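Local coordinates for Zn-dependent hydrolase of metallo-beta-lactamase superfamily TM0207 (Thermotoga maritima, PDB 1VJN), which probably acts as a zinc-dependent hydrolase of the metallo-beta-lactamase superfamily, though its natural substrate is not established, at residues C22-M27 with T31-P36; E159-L164 with K210-V215; T54-H59 with L121-H126. One frame throughout, in Å; residues are numbered along the deposited sequence.

Contact 1: C22-M27 with T31-P36; sequences CFALEM and TIVTDP
Cys-22 to Met-27 and Thr-31 to Thr-34 pair as the two arms of an antiparallel beta hairpin, continued by the turn at Asp-35 and Pro-36. Leu-25 and Ile-32 form the hydrogen-bonded pair: Leu-25 N reaches Ile-32 O at 2.8 Å, and Ile-32 N returns the bond to Leu-25 O at 2.8 Å. Thr-34 N then bonds to Phe-23 O (3.0 Å). Between the same two residues the return bond is made by a side chain: Phe-23 N donates to Thr-34 OG1 over 3.1 Å, at an N-H...O angle of 159°. A chi1 of 62° swings that hydroxyl across to the partner strand, where it also lies in plane at the edge of the Phe-23 ring; its other hydrogen bond is to Ala-21 O. Near the turn, Cys-22 SG has rotated anti to its own nitrogen (chi1 -176°), which lays it on Val-33 CG1 at 3.8 Å and equally near Pro-36 CA. Ala-24 and Val-33 share a face with Glu-26 and Thr-31, whose side chains run alongside each other, Glu-26 CG 3.7 Å from Thr-31 OG1. On the other face, selenomethionine Met-27 joins Leu-25 and Ile-32, and SE touches Ile-32 CD1. These three pack on Phe-111 of the second sheet, while strands 13-19 and 52-54 flank the hairpin within its own sheet, and Trp-17 stacks on Phe-23.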
ATOM      1  N   CYS A  22      -3.187  -1.910  -6.571  1.00 17.17           N
ATOM      2  CA  CYS A  22      -2.913  -0.739  -7.429  1.00 17.62           C
ATOM      3  C   CYS A  22      -3.549   0.567  -6.965  1.00 18.63           C
ATOM      4  O   CYS A  22      -4.762   0.756  -7.010  1.00 20.22           O
ATOM      5  CB  CYS A  22      -3.356  -1.007  -8.851  1.00 19.71           C
ATOM      6  SG  CYS A  22      -2.919   0.371  -9.941  1.00 22.05           S
ATOM      7  N   PHE A  23      -2.692   1.453  -6.496  1.00 19.83           N
ATOM      8  CA  PHE A  23      -3.021   2.780  -6.045  1.00 19.85           C
ATOM      9  C   PHE A  23      -2.211   3.835  -6.783  1.00 19.94           C
ATOM     10  O   PHE A  23      -1.037   3.606  -7.109  1.00 20.73           O
ATOM     11  CB  PHE A  23      -2.627   2.909  -4.573  1.00 21.32           C
ATOM     12  CG  PHE A  23      -3.357   1.979  -3.653  1.00 21.72           C
ATOM     13  CD1 PHE A  23      -2.938   0.662  -3.500  1.00 18.10           C
ATOM     14  CD2 PHE A  23      -4.417   2.430  -2.905  1.00 21.04           C
ATOM     15  CE1 PHE A  23      -3.606  -0.206  -2.653  1.00 21.83           C
ATOM     16  CE2 PHE A  23      -5.080   1.568  -2.042  1.00 20.35           C
ATOM     17  CZ  PHE A  23      -4.673   0.252  -1.918  1.00 28.14           C
ATOM     18  N   ALA A  24      -2.827   4.974  -7.045  1.00 18.14           N
ATOM     19  CA  ALA A  24      -2.079   6.176  -7.447  1.00 18.21           C
ATOM     20  C   ALA A  24      -1.989   7.048  -6.219  1.00 20.28           C
ATOM     21  O   ALA A  24      -3.021   7.362  -5.580  1.00 20.79           O
ATOM     22  CB  ALA A  24      -2.733   6.934  -8.623  1.00 19.19           C
ATOM     23  N   LEU A  25      -0.747   7.386  -5.862  1.00 19.17           N
ATOM     24  CA  LEU A  25      -0.423   8.370  -4.813  1.00 21.08           C
ATOM     25  C   LEU A  25       0.056   9.658  -5.434  1.00 19.35           C
ATOM     26  O   LEU A  25       1.023   9.670  -6.195  1.00 20.33           O
ATOM     27  CB  LEU A  25       0.697   7.845  -3.894  1.00 18.76           C
ATOM     28  CG  LEU A  25       0.566   6.421  -3.415  1.00 29.83           C
ATOM     29  CD1 LEU A  25       1.835   6.012  -2.659  1.00 35.80           C
ATOM     30  CD2 LEU A  25      -0.656   6.288  -2.550  1.00 37.31           C
ATOM     31  N   GLU A  26      -0.599  10.752  -5.103  1.00 23.51           N
ATOM     32  CA  GLU A  26      -0.152  12.060  -5.527  1.00 26.10           C
ATOM     33  C   GLU A  26       0.386  12.888  -4.357  1.00 30.64           C
ATOM     34  O   GLU A  26      -0.299  13.114  -3.359  1.00 26.83           O
ATOM     35  CB  GLU A  26      -1.272  12.796  -6.207  1.00 27.01           C
ATOM     36  CG  GLU A  26      -1.774  12.075  -7.433  1.00 27.54           C
ATOM     37  CD  GLU A  26      -3.081  12.638  -7.957  1.00 47.49           C
ATOM     38  OE1 GLU A  26      -3.186  13.879  -8.137  1.00 57.92           O
ATOM     39  OE2 GLU A  26      -4.001  11.833  -8.202  1.00 55.12           O
HETATM   40  N   MSE A  27       1.629  13.319  -4.504  1.00 34.28           N
HETATM   41  CA  MSE A  27       2.336  14.098  -3.507  1.00 44.28           C
HETATM   42  C   MSE A  27       3.473  14.847  -4.216  1.00 39.04           C
HETATM   43  O   MSE A  27       4.193  14.259  -5.018  1.00 35.09           O
HETATM   44  CB  MSE A  27       2.895  13.188  -2.396  1.00 43.62           C
HETATM   45  CG  MSE A  27       3.634  11.923  -2.887  1.00 54.03           C
HETATM   46 SE   MSE A  27       4.477  10.764  -1.431  1.00 72.29          SE
HETATM   47  CE  MSE A  27       3.334  11.256   0.208  1.00 66.09           C
ATOM     48  N   THR A  31       3.220  11.719  -9.211  1.00 24.30           N
ATOM     49  CA  THR A  31       2.324  10.600  -9.121  1.00 22.27           C
ATOM     50  C   THR A  31       3.085   9.323  -9.087  1.00 18.78           C
ATOM     51  O   THR A  31       3.938   9.059  -9.921  1.00 16.87           O
ATOM     52  CB  THR A  31       1.371  10.612 -10.359  1.00 25.41           C
ATOM     53  OG1 THR A  31       0.501  11.732 -10.268  1.00 21.86           O
ATOM     54  CG2 THR A  31       0.434   9.421 -10.361  1.00 25.93           C
ATOM     55  N   ILE A  32       2.771   8.507  -8.093  1.00 19.58           N
ATOM     56  CA  ILE A  32       3.342   7.165  -7.968  1.00 18.94           C
ATOM     57  C   ILE A  32       2.218   6.156  -8.173  1.00 19.14           C
ATOM     58  O   ILE A  32       1.130   6.329  -7.616  1.00 18.92           O
ATOM     59  CB  ILE A  32       3.920   6.992  -6.574  1.00 17.57           C
ATOM     60  CG1 ILE A  32       5.063   7.991  -6.350  1.00 24.56           C
ATOM     61  CG2 ILE A  32       4.414   5.614  -6.391  1.00 20.14           C
ATOM     62  CD1 ILE A  32       5.243   8.404  -4.932  1.00 33.94           C
ATOM     63  N   VAL A  33       2.451   5.147  -8.996  1.00 16.52           N
ATOM     64  CA  VAL A  33       1.514   4.042  -9.154  1.00 18.84           C
ATOM     65  C   VAL A  33       2.153   2.739  -8.636  1.00 18.08           C
ATOM     66  O   VAL A  33       3.270   2.362  -9.023  1.00 17.22           O
ATOM     67  CB  VAL A  33       1.005   3.901 -10.603  1.00 17.26           C
ATOM     68  CG1 VAL A  33      -0.031   2.714 -10.711  1.00 24.00           C
ATOM     69  CG2 VAL A  33       0.359   5.189 -11.072  1.00 23.47           C
ATOM     70  N   THR A  34       1.485   2.091  -7.695  1.00 18.91           N
ATOM     71  CA  THR A  34       1.937   0.804  -7.187  1.00 18.13           C
ATOM     72  C   THR A  34       1.262  -0.319  -7.914  1.00 20.14           C
ATOM     73  O   THR A  34       0.103  -0.213  -8.219  1.00 19.73           O
ATOM     74  CB  THR A  34       1.596   0.627  -5.735  1.00 19.63           C
ATOM     75  OG1 THR A  34       0.170   0.650  -5.572  1.00 17.62           O
ATOM     76  CG2 THR A  34       2.112   1.828  -4.957  1.00 19.06           C
ATOM     77  N   ASP A  35       2.004  -1.391  -8.173  1.00 20.82           N
ATOM     78  CA  ASP A  35       1.459  -2.667  -8.600  1.00 23.04           C
ATOM     79  C   ASP A  35       0.300  -2.583  -9.613  1.00 21.63           C
ATOM     80  O   ASP A  35      -0.815  -3.051  -9.311  1.00 24.28           O
ATOM     81  CB  ASP A  35       0.972  -3.429  -7.375  1.00 23.77           C
ATOM     82  CG  ASP A  35       2.106  -3.938  -6.472  1.00 31.05           C
ATOM     83  OD1 ASP A  35       3.284  -3.611  -6.675  1.00 29.16           O
ATOM     84  OD2 ASP A  35       1.892  -4.709  -5.513  1.00 32.68           O
ATOM     85  N   PRO A  36       0.523  -2.002 -10.796  1.00 26.30           N
ATOM     86  CA  PRO A  36      -0.549  -1.919 -11.788  1.00 27.75           C
ATOM     87  C   PRO A  36      -0.838  -3.297 -12.380  1.00 29.24           C
ATOM     88  O   PRO A  36      -0.015  -4.185 -12.259  1.00 30.52           O
ATOM     89  CB  PRO A  36      -0.004  -0.923 -12.835  1.00 28.59           C
ATOM     90  CG  PRO A  36       1.467  -0.896 -12.653  1.00 27.54           C
ATOM     91  CD  PRO A  36       1.783  -1.429 -11.298  1.00 25.18           C
TER

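Contact 2: E159-L164 with K210-V215; sequences EVADLL and KERKVV
Asp-162 OD1 takes two hydrogen bonds from the end of Arg-212. The shorter and straighter comes from NH1, 2.8 Å from Asp-162 OD1 with an N-H...O angle of 160°, and it meets the oxygen almost along its C-O direction. The second, from Arg-212 NH2 to the same Asp-162 OD1, is longer at 3.3 Å and more bent at 135°, and uses the anti lone pair, the one turned away from the other carboxylate oxygen. The guanidinium therefore straddles a single oxygen end-on and does not pair nitrogen for oxygen with the whole carboxylate. Both groups lie nearly flat with each other, their planes only 6° apart, although the two side chains as a whole meet at about a right angle. Asp-162 projects from the last full turn of helix 154-163. Arg-212 comes from just before strand 213-216, its chain extended as far as CD and bent at chi3, which brings the guanidinium to the helix. There Arg-212 NH2 also passes 3.5 Å from Ala-161 O and 4.1 Å from Ala-161 CB. The helix belongs to the beta-alpha-beta crossover linking strands 141-145 and 168-172, and Ala-161 rests on Leu-142 and Ile-169 of those strands. Strand 213-216 adds on beside 168-172, so the bridge ties the crossover helix to the next strand along. Further grips come from outside: Asp-162 OD2 makes a salt bridge with Lys-158, and Arg-212 NH2 donates to Ala-166 O. With a cation at each oxygen, the carboxylate is probably kept ionised, and the arginine's charge would also suit the carbonyls that gather at the helix's C-terminal end.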
ATOM      1  N   GLU A 159      -1.156  -6.256  14.115  1.00 22.64           N
ATOM      2  CA  GLU A 159       0.145  -6.339  14.811  1.00 23.51           C
ATOM      3  C   GLU A 159       1.240  -5.521  14.073  1.00 18.51           C
ATOM      4  O   GLU A 159       1.974  -4.712  14.673  1.00 15.44           O
ATOM      5  CB  GLU A 159       0.517  -7.804  14.916  1.00 22.51           C
ATOM      6  CG  GLU A 159       1.592  -8.134  15.912  1.00 34.27           C
ATOM      7  CD  GLU A 159       1.867  -9.638  16.001  1.00 33.04           C
ATOM      8  OE1 GLU A 159       0.958 -10.466  15.682  1.00 41.43           O
ATOM      9  OE2 GLU A 159       3.016  -9.986  16.394  1.00 45.76           O
ATOM     10  N   VAL A 160       1.283  -5.704  12.762  1.00 18.18           N
ATOM     11  CA  VAL A 160       2.150  -4.931  11.882  1.00 19.62           C
ATOM     12  C   VAL A 160       1.793  -3.451  11.916  1.00 18.54           C
ATOM     13  O   VAL A 160       2.667  -2.594  12.026  1.00 18.94           O
ATOM     14  CB  VAL A 160       2.086  -5.460  10.414  1.00 15.05           C
ATOM     15  CG1 VAL A 160       2.766  -4.529   9.448  1.00 21.74           C
ATOM     16  CG2 VAL A 160       2.740  -6.824  10.306  1.00 20.78           C
ATOM     17  N   ALA A 161       0.508  -3.126  11.824  1.00 21.42           N
ATOM     18  CA  ALA A 161       0.110  -1.715  11.949  1.00 18.09           C
ATOM     19  C   ALA A 161       0.612  -1.122  13.243  1.00 18.15           C
ATOM     20  O   ALA A 161       1.105  -0.010  13.252  1.00 20.71           O
ATOM     21  CB  ALA A 161      -1.347  -1.567  11.862  1.00 19.14           C
ATOM     22  N   ASP A 162       0.477  -1.855  14.346  1.00 20.57           N
ATOM     23  CA  ASP A 162       1.015  -1.409  15.627  1.00 20.99           C
ATOM     24  C   ASP A 162       2.536  -1.296  15.648  1.00 19.46           C
ATOM     25  O   ASP A 162       3.076  -0.360  16.243  1.00 18.41           O
ATOM     26  CB  ASP A 162       0.571  -2.345  16.754  1.00 23.09           C
ATOM     27  CG  ASP A 162      -0.953  -2.318  16.994  1.00 31.43           C
ATOM     28  OD1 ASP A 162      -1.671  -1.462  16.405  1.00 30.59           O
ATOM     29  OD2 ASP A 162      -1.520  -3.142  17.757  1.00 33.77           O
ATOM     30  N   LEU A 163       3.243  -2.246  15.032  1.00 18.27           N
ATOM     31  CA  LEU A 163       4.684  -2.156  14.989  1.00 18.27           C
ATOM     32  C   LEU A 163       5.169  -0.889  14.285  1.00 17.27           C
ATOM     33  O   LEU A 163       6.253  -0.419  14.557  1.00 18.47           O
ATOM     34  CB  LEU A 163       5.308  -3.373  14.281  1.00 18.35           C
ATOM     35  CG  LEU A 163       5.311  -4.660  15.126  1.00 20.42           C
ATOM     36  CD1 LEU A 163       5.613  -5.884  14.310  1.00 18.21           C
ATOM     37  CD2 LEU A 163       6.286  -4.542  16.322  1.00 19.81           C
ATOM     38  N   LEU A 164       4.401  -0.409  13.327  1.00 16.24           N
ATOM     39  CA  LEU A 164       4.806   0.694  12.463  1.00 16.30           C
ATOM     40  C   LEU A 164       4.130   1.998  12.932  1.00 17.76           C
ATOM     41  O   LEU A 164       4.287   3.025  12.295  1.00 18.46           O
ATOM     42  CB  LEU A 164       4.428   0.370  10.996  1.00 18.75           C
ATOM     43  CG  LEU A 164       5.140  -0.818  10.312  1.00 17.83           C
ATOM     44  CD1 LEU A 164       4.687  -1.029   8.857  1.00 17.56           C
ATOM     45  CD2 LEU A 164       6.634  -0.653  10.386  1.00 17.32           C
ATOM     46  N   LYS A 210      -3.135  12.768  12.656  1.00 31.75           N
ATOM     47  CA  LYS A 210      -2.864  12.844  14.087  1.00 32.97           C
ATOM     48  C   LYS A 210      -3.284  11.550  14.748  1.00 32.85           C
ATOM     49  O   LYS A 210      -2.602  11.064  15.635  1.00 34.44           O
ATOM     50  CB  LYS A 210      -3.628  13.996  14.741  1.00 33.73           C
ATOM     51  CG  LYS A 210      -3.202  15.398  14.284  1.00 40.07           C
ATOM     52  CD  LYS A 210      -4.169  16.488  14.764  1.00 36.67           C
ATOM     53  CE  LYS A 210      -4.155  16.689  16.311  1.00 45.12           C
ATOM     54  NZ  LYS A 210      -3.094  17.636  16.793  1.00 43.24           N
ATOM     55  N   GLU A 211      -4.406  10.985  14.311  1.00 32.60           N
ATOM     56  CA  GLU A 211      -4.980   9.815  14.970  1.00 31.69           C
ATOM     57  C   GLU A 211      -5.113   8.624  14.066  1.00 28.63           C
ATOM     58  O   GLU A 211      -5.099   8.736  12.860  1.00 29.54           O
ATOM     59  CB  GLU A 211      -6.369  10.121  15.498  1.00 31.40           C
ATOM     60  CG  GLU A 211      -6.473  11.422  16.257  1.00 40.67           C
ATOM     61  CD  GLU A 211      -7.738  11.481  17.085  1.00 52.59           C
ATOM     62  OE1 GLU A 211      -8.630  10.610  16.880  1.00 53.13           O
ATOM     63  OE2 GLU A 211      -7.838  12.396  17.941  1.00 62.63           O
ATOM     64  N   ARG A 212      -5.286   7.476  14.695  1.00 26.38           N
ATOM     65  CA  ARG A 212      -5.501   6.250  13.996  1.00 26.35           C
ATOM     66  C   ARG A 212      -6.894   6.196  13.420  1.00 25.99           C
ATOM     67  O   ARG A 212      -7.868   6.468  14.114  1.00 22.55           O
ATOM     68  CB  ARG A 212      -5.315   5.054  14.914  1.00 26.11           C
ATOM     69  CG  ARG A 212      -5.718   3.781  14.202  1.00 31.12           C
ATOM     70  CD  ARG A 212      -5.200   2.576  14.811  1.00 33.67           C
ATOM     71  NE  ARG A 212      -3.779   2.435  14.549  1.00 35.05           N
ATOM     72  CZ  ARG A 212      -3.046   1.447  15.043  1.00 39.39           C
ATOM     73  NH1 ARG A 212      -3.606   0.536  15.844  1.00 33.31           N
ATOM     74  NH2 ARG A 212      -1.755   1.373  14.758  1.00 33.81           N
ATOM     75  N   LYS A 213      -6.983   5.801  12.153  1.00 25.64           N
ATOM     76  CA  LYS A 213      -8.272   5.573  11.514  1.00 25.62           C
ATOM     77  C   LYS A 213      -8.123   4.507  10.434  1.00 23.65           C
ATOM     78  O   LYS A 213      -7.273   4.625   9.552  1.00 20.84           O
ATOM     79  CB  LYS A 213      -8.787   6.853  10.888  1.00 29.81           C
ATOM     80  CG  LYS A 213     -10.274   6.831  10.546  1.00 36.43           C
ATOM     81  CD  LYS A 213     -10.751   8.223  10.087  1.00 49.94           C
ATOM     82  CE  LYS A 213      -9.854   8.861   8.980  1.00 55.02           C
ATOM     83  NZ  LYS A 213     -10.402  10.125   8.379  1.00 49.49           N
ATOM     84  N   VAL A 214      -8.941   3.470  10.527  1.00 20.30           N
ATOM     85  CA  VAL A 214      -9.034   2.483   9.484  1.00 18.97           C
ATOM     86  C   VAL A 214      -9.992   3.001   8.382  1.00 18.38           C
ATOM     87  O   VAL A 214     -11.127   3.405   8.659  1.00 18.85           O
ATOM     88  CB  VAL A 214      -9.488   1.144  10.074  1.00 20.03           C
ATOM     89  CG1 VAL A 214      -9.696   0.138   8.970  1.00 19.68           C
ATOM     90  CG2 VAL A 214      -8.467   0.633  11.066  1.00 20.80           C
ATOM     91  N   VAL A 215      -9.504   3.052   7.150  1.00 17.06           N
ATOM     92  CA  VAL A 215     -10.268   3.555   6.010  1.00 15.98           C
ATOM     93  C   VAL A 215     -10.391   2.448   4.980  1.00 19.14           C
ATOM     94  O   VAL A 215      -9.370   1.982   4.444  1.00 22.04           O
ATOM     95  CB  VAL A 215      -9.608   4.771   5.361  1.00 17.43           C
ATOM     96  CG1 VAL A 215     -10.353   5.178   4.055  1.00 20.15           C
ATOM     97  CG2 VAL A 215      -9.584   5.926   6.331  1.00 18.97           C
TER

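Contact 3: T54-H59 with L121-H126; sequences TESHQH and LGDLGH
Ser-56 comes up against the backbone of Gly-122, its CB 3.8 Å from Gly-122 CA, where the two backbones run nearest. The positive phi of Gly-122 and the closeness of the serine fit a residue without a side chain here. Ser-56 OG accepts a hydrogen bond from His-57 ND1 (2.9 Å), the oxygen standing 31° out of the imidazole plane, and is itself bonded to Asp-35 OD2. His-57 follows, with chi1 at 53° directing its ring toward Asp-123 of the other loop. In sequence His-57 and His-59 match the first two histidines of the HxHxDH metal-binding motif of this superfamily, and Asp-123 falls where relatives have a metal-ligand aspartate, so the loops probably border the zinc site. A water lies beside the gap between ring and carboxylate, whose planes are 48° apart. It is 2.7 Å from Asp-123 OD2, to which it may donate, and 3.2 Å from Asp-123 N, a weak bond; its approaches to Ser-56 OG and His-57 ND1 are unusually short, so the water as a whole is doubtful. Asp-123 N is also hydrogen-bonded to Asn-106 OD1 of strand 105-113. At His-59 the side chain is missing from the model.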
ATOM      1  N   THR A  54       5.993   1.503  -8.898  1.00 15.55           N
ATOM      2  CA  THR A  54       6.649   0.430  -8.122  1.00 17.65           C
ATOM      3  C   THR A  54       5.978  -0.952  -8.259  1.00 20.35           C
ATOM      4  O   THR A  54       4.770  -1.043  -8.460  1.00 19.95           O
ATOM      5  CB  THR A  54       6.663   0.794  -6.663  1.00 19.04           C
ATOM      6  OG1 THR A  54       5.316   0.921  -6.200  1.00 17.52           O
ATOM      7  CG2 THR A  54       7.367   2.171  -6.392  1.00 18.06           C
ATOM      8  N   GLU A  55       6.770  -2.021  -8.085  1.00 22.03           N
ATOM      9  CA  GLU A  55       6.285  -3.387  -8.197  1.00 21.50           C
ATOM     10  C   GLU A  55       6.785  -4.182  -7.022  1.00 17.54           C
ATOM     11  O   GLU A  55       7.974  -4.413  -6.915  1.00 16.95           O
ATOM     12  CB  GLU A  55       6.843  -4.077  -9.466  1.00 20.76           C
ATOM     13  CG  GLU A  55       6.583  -3.388 -10.802  1.00 33.06           C
ATOM     14  CD  GLU A  55       5.201  -3.600 -11.381  1.00 47.12           C
ATOM     15  OE1 GLU A  55       4.315  -4.259 -10.743  1.00 51.15           O
ATOM     16  OE2 GLU A  55       5.026  -3.095 -12.517  1.00 52.61           O
ATOM     17  N   SER A  56       5.877  -4.657  -6.202  1.00 17.31           N
ATOM     18  CA  SER A  56       6.176  -5.501  -5.079  1.00 19.63           C
ATOM     19  C   SER A  56       6.755  -6.873  -5.431  1.00 21.29           C
ATOM     20  O   SER A  56       7.491  -7.447  -4.618  1.00 20.77           O
ATOM     21  CB  SER A  56       4.928  -5.634  -4.208  1.00 17.37           C
ATOM     22  OG  SER A  56       3.945  -6.352  -4.877  1.00 28.66           O
ATOM     23  N   HIS A  57       6.440  -7.400  -6.620  1.00 22.40           N
ATOM     24  CA  HIS A  57       7.008  -8.654  -7.079  1.00 27.60           C
ATOM     25  C   HIS A  57       7.031  -8.704  -8.611  1.00 32.47           C
ATOM     26  O   HIS A  57       6.341  -7.931  -9.263  1.00 32.22           O
ATOM     27  CB  HIS A  57       6.246  -9.841  -6.521  1.00 29.92           C
ATOM     28  CG  HIS A  57       4.784  -9.786  -6.769  1.00 34.12           C
ATOM     29  ND1 HIS A  57       3.930  -9.038  -5.991  1.00 34.00           N
ATOM     30  CD2 HIS A  57       4.022 -10.341  -7.744  1.00 40.68           C
ATOM     31  CE1 HIS A  57       2.704  -9.131  -6.474  1.00 39.96           C
ATOM     32  NE2 HIS A  57       2.729  -9.932  -7.522  1.00 36.35           N
ATOM     33  N   GLN A  58       7.844  -9.578  -9.183  1.00 38.83           N
ATOM     34  CA  GLN A  58       7.996  -9.613 -10.662  1.00 44.89           C
ATOM     35  C   GLN A  58       6.912 -10.452 -11.322  1.00 48.10           C
ATOM     36  O   GLN A  58       6.334 -11.314 -10.680  1.00 50.53           O
ATOM     37  CB  GLN A  58       9.373 -10.125 -11.062  1.00 46.33           C
ATOM     38  CG  GLN A  58      10.521  -9.275 -10.509  1.00 54.62           C
ATOM     39  CD  GLN A  58      11.493  -8.818 -11.589  1.00 63.29           C
ATOM     40  OE1 GLN A  58      11.982  -9.633 -12.367  1.00 71.10           O
ATOM     41  NE2 GLN A  58      11.774  -7.516 -11.638  1.00 65.13           N
ATOM     42  N   HIS A  59       6.650 -10.205 -12.605  1.00 52.90           N
ATOM     43  CA  HIS A  59       5.578 -10.904 -13.333  1.00 55.61           C
ATOM     44  C   HIS A  59       5.516 -10.538 -14.822  1.00 58.06           C
ATOM     45  O   HIS A  59       6.221 -11.129 -15.655  1.00 59.56           O
ATOM     46  N   LEU A 121       2.569  -2.427   1.667  1.00 16.59           N
ATOM     47  CA  LEU A 121       3.198  -3.645   2.136  1.00 17.14           C
ATOM     48  C   LEU A 121       3.276  -4.814   1.141  1.00 20.42           C
ATOM     49  O   LEU A 121       3.866  -5.843   1.460  1.00 22.38           O
ATOM     50  CB  LEU A 121       2.542  -4.069   3.430  1.00 17.23           C
ATOM     51  CG  LEU A 121       2.919  -3.256   4.703  1.00 14.37           C
ATOM     52  CD1 LEU A 121       2.020  -3.702   5.848  1.00 17.46           C
ATOM     53  CD2 LEU A 121       4.407  -3.360   5.110  1.00 20.35           C
ATOM     54  N   GLY A 122       2.703  -4.667  -0.044  1.00 19.66           N
ATOM     55  CA  GLY A 122       2.751  -5.698  -1.066  1.00 22.08           C
ATOM     56  C   GLY A 122       1.862  -6.868  -0.619  1.00 21.13           C
ATOM     57  O   GLY A 122       0.783  -6.667  -0.106  1.00 23.58           O
ATOM     58  N   ASP A 123       2.360  -8.089  -0.810  1.00 20.45           N
ATOM     59  CA  ASP A 123       1.685  -9.325  -0.436  1.00 16.80           C
ATOM     60  C   ASP A 123       2.356  -9.921   0.793  1.00 16.66           C
ATOM     61  O   ASP A 123       2.580 -11.107   0.889  1.00 23.19           O
ATOM     62  CB  ASP A 123       1.797 -10.258  -1.621  1.00 20.99           C
ATOM     63  CG  ASP A 123       1.036  -9.721  -2.831  1.00 30.46           C
ATOM     64  OD1 ASP A 123      -0.119  -9.300  -2.658  1.00 40.47           O
ATOM     65  OD2 ASP A 123       1.501  -9.636  -3.968  1.00 47.78           O
ATOM     66  N   LEU A 124       2.612  -9.082   1.778  1.00 16.16           N
ATOM     67  CA  LEU A 124       3.363  -9.447   2.966  1.00 17.20           C
ATOM     68  C   LEU A 124       2.755 -10.672   3.561  1.00 20.07           C
ATOM     69  O   LEU A 124       1.538 -10.690   3.809  1.00 18.74           O
ATOM     70  CB  LEU A 124       3.335  -8.327   3.981  1.00 17.70           C
ATOM     71  CG  LEU A 124       4.095  -8.594   5.296  1.00 18.52           C
ATOM     72  CD1 LEU A 124       5.583  -8.687   5.065  1.00 17.57           C
ATOM     73  CD2 LEU A 124       3.808  -7.483   6.237  1.00 14.84           C
ATOM     74  N   GLY A 125       3.626 -11.660   3.808  1.00 19.61           N
ATOM     75  CA  GLY A 125       3.226 -13.006   4.176  1.00 18.39           C
ATOM     76  C   GLY A 125       3.466 -13.345   5.610  1.00 19.85           C
ATOM     77  O   GLY A 125       3.066 -14.432   6.064  1.00 21.99           O
ATOM     78  N   HIS A 126       4.171 -12.482   6.337  1.00 16.53           N
ATOM     79  CA  HIS A 126       4.542 -12.812   7.734  1.00 20.08           C
ATOM     80  C   HIS A 126       4.605 -11.464   8.446  1.00 18.81           C
ATOM     81  O   HIS A 126       4.714 -10.416   7.821  1.00 15.91           O
ATOM     82  CB  HIS A 126       5.926 -13.519   7.837  1.00 19.83           C
ATOM     83  CG  HIS A 126       7.034 -12.713   7.216  1.00 24.03           C
ATOM     84  ND1 HIS A 126       7.572 -11.597   7.817  1.00 29.04           N
ATOM     85  CD2 HIS A 126       7.622 -12.793   5.995  1.00 33.85           C
ATOM     86  CE1 HIS A 126       8.479 -11.056   7.024  1.00 31.72           C
ATOM     87  NE2 HIS A 126       8.539 -11.770   5.915  1.00 31.28           N
TER
HETATM   88  O   HOH W   1       3.930  -8.499  -3.575  1.00 54.99           O

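How the contacts relate
Contacts 1 and 3 touch, their centres 14 Å apart: the hairpin's second strand ends at Asp-35, whose OD2 lies 2.7 Å from Ser-56 OG, a probable hydrogen bond, while Asp-35 N is 2.8 Å from Thr-54 O. That strand therefore runs up against the presumed metal-site loop, with Asp-35 probably in the second shell, through Ser-56. Contact 2 is on the opposite side of the chain's centre from contact 1. It reaches contact 3 through apolar packing, Val-160 CG1 to Leu-121 CD1 at 3.8 Å. Contact 3 bridges the two halves of the fold: contact 1 lies in the six-stranded sheet, and contact 2 joins the eight-stranded sheet to the helix packed on it, its centre about 20 Å from that of contact 3 and so probably well away from the zinc site.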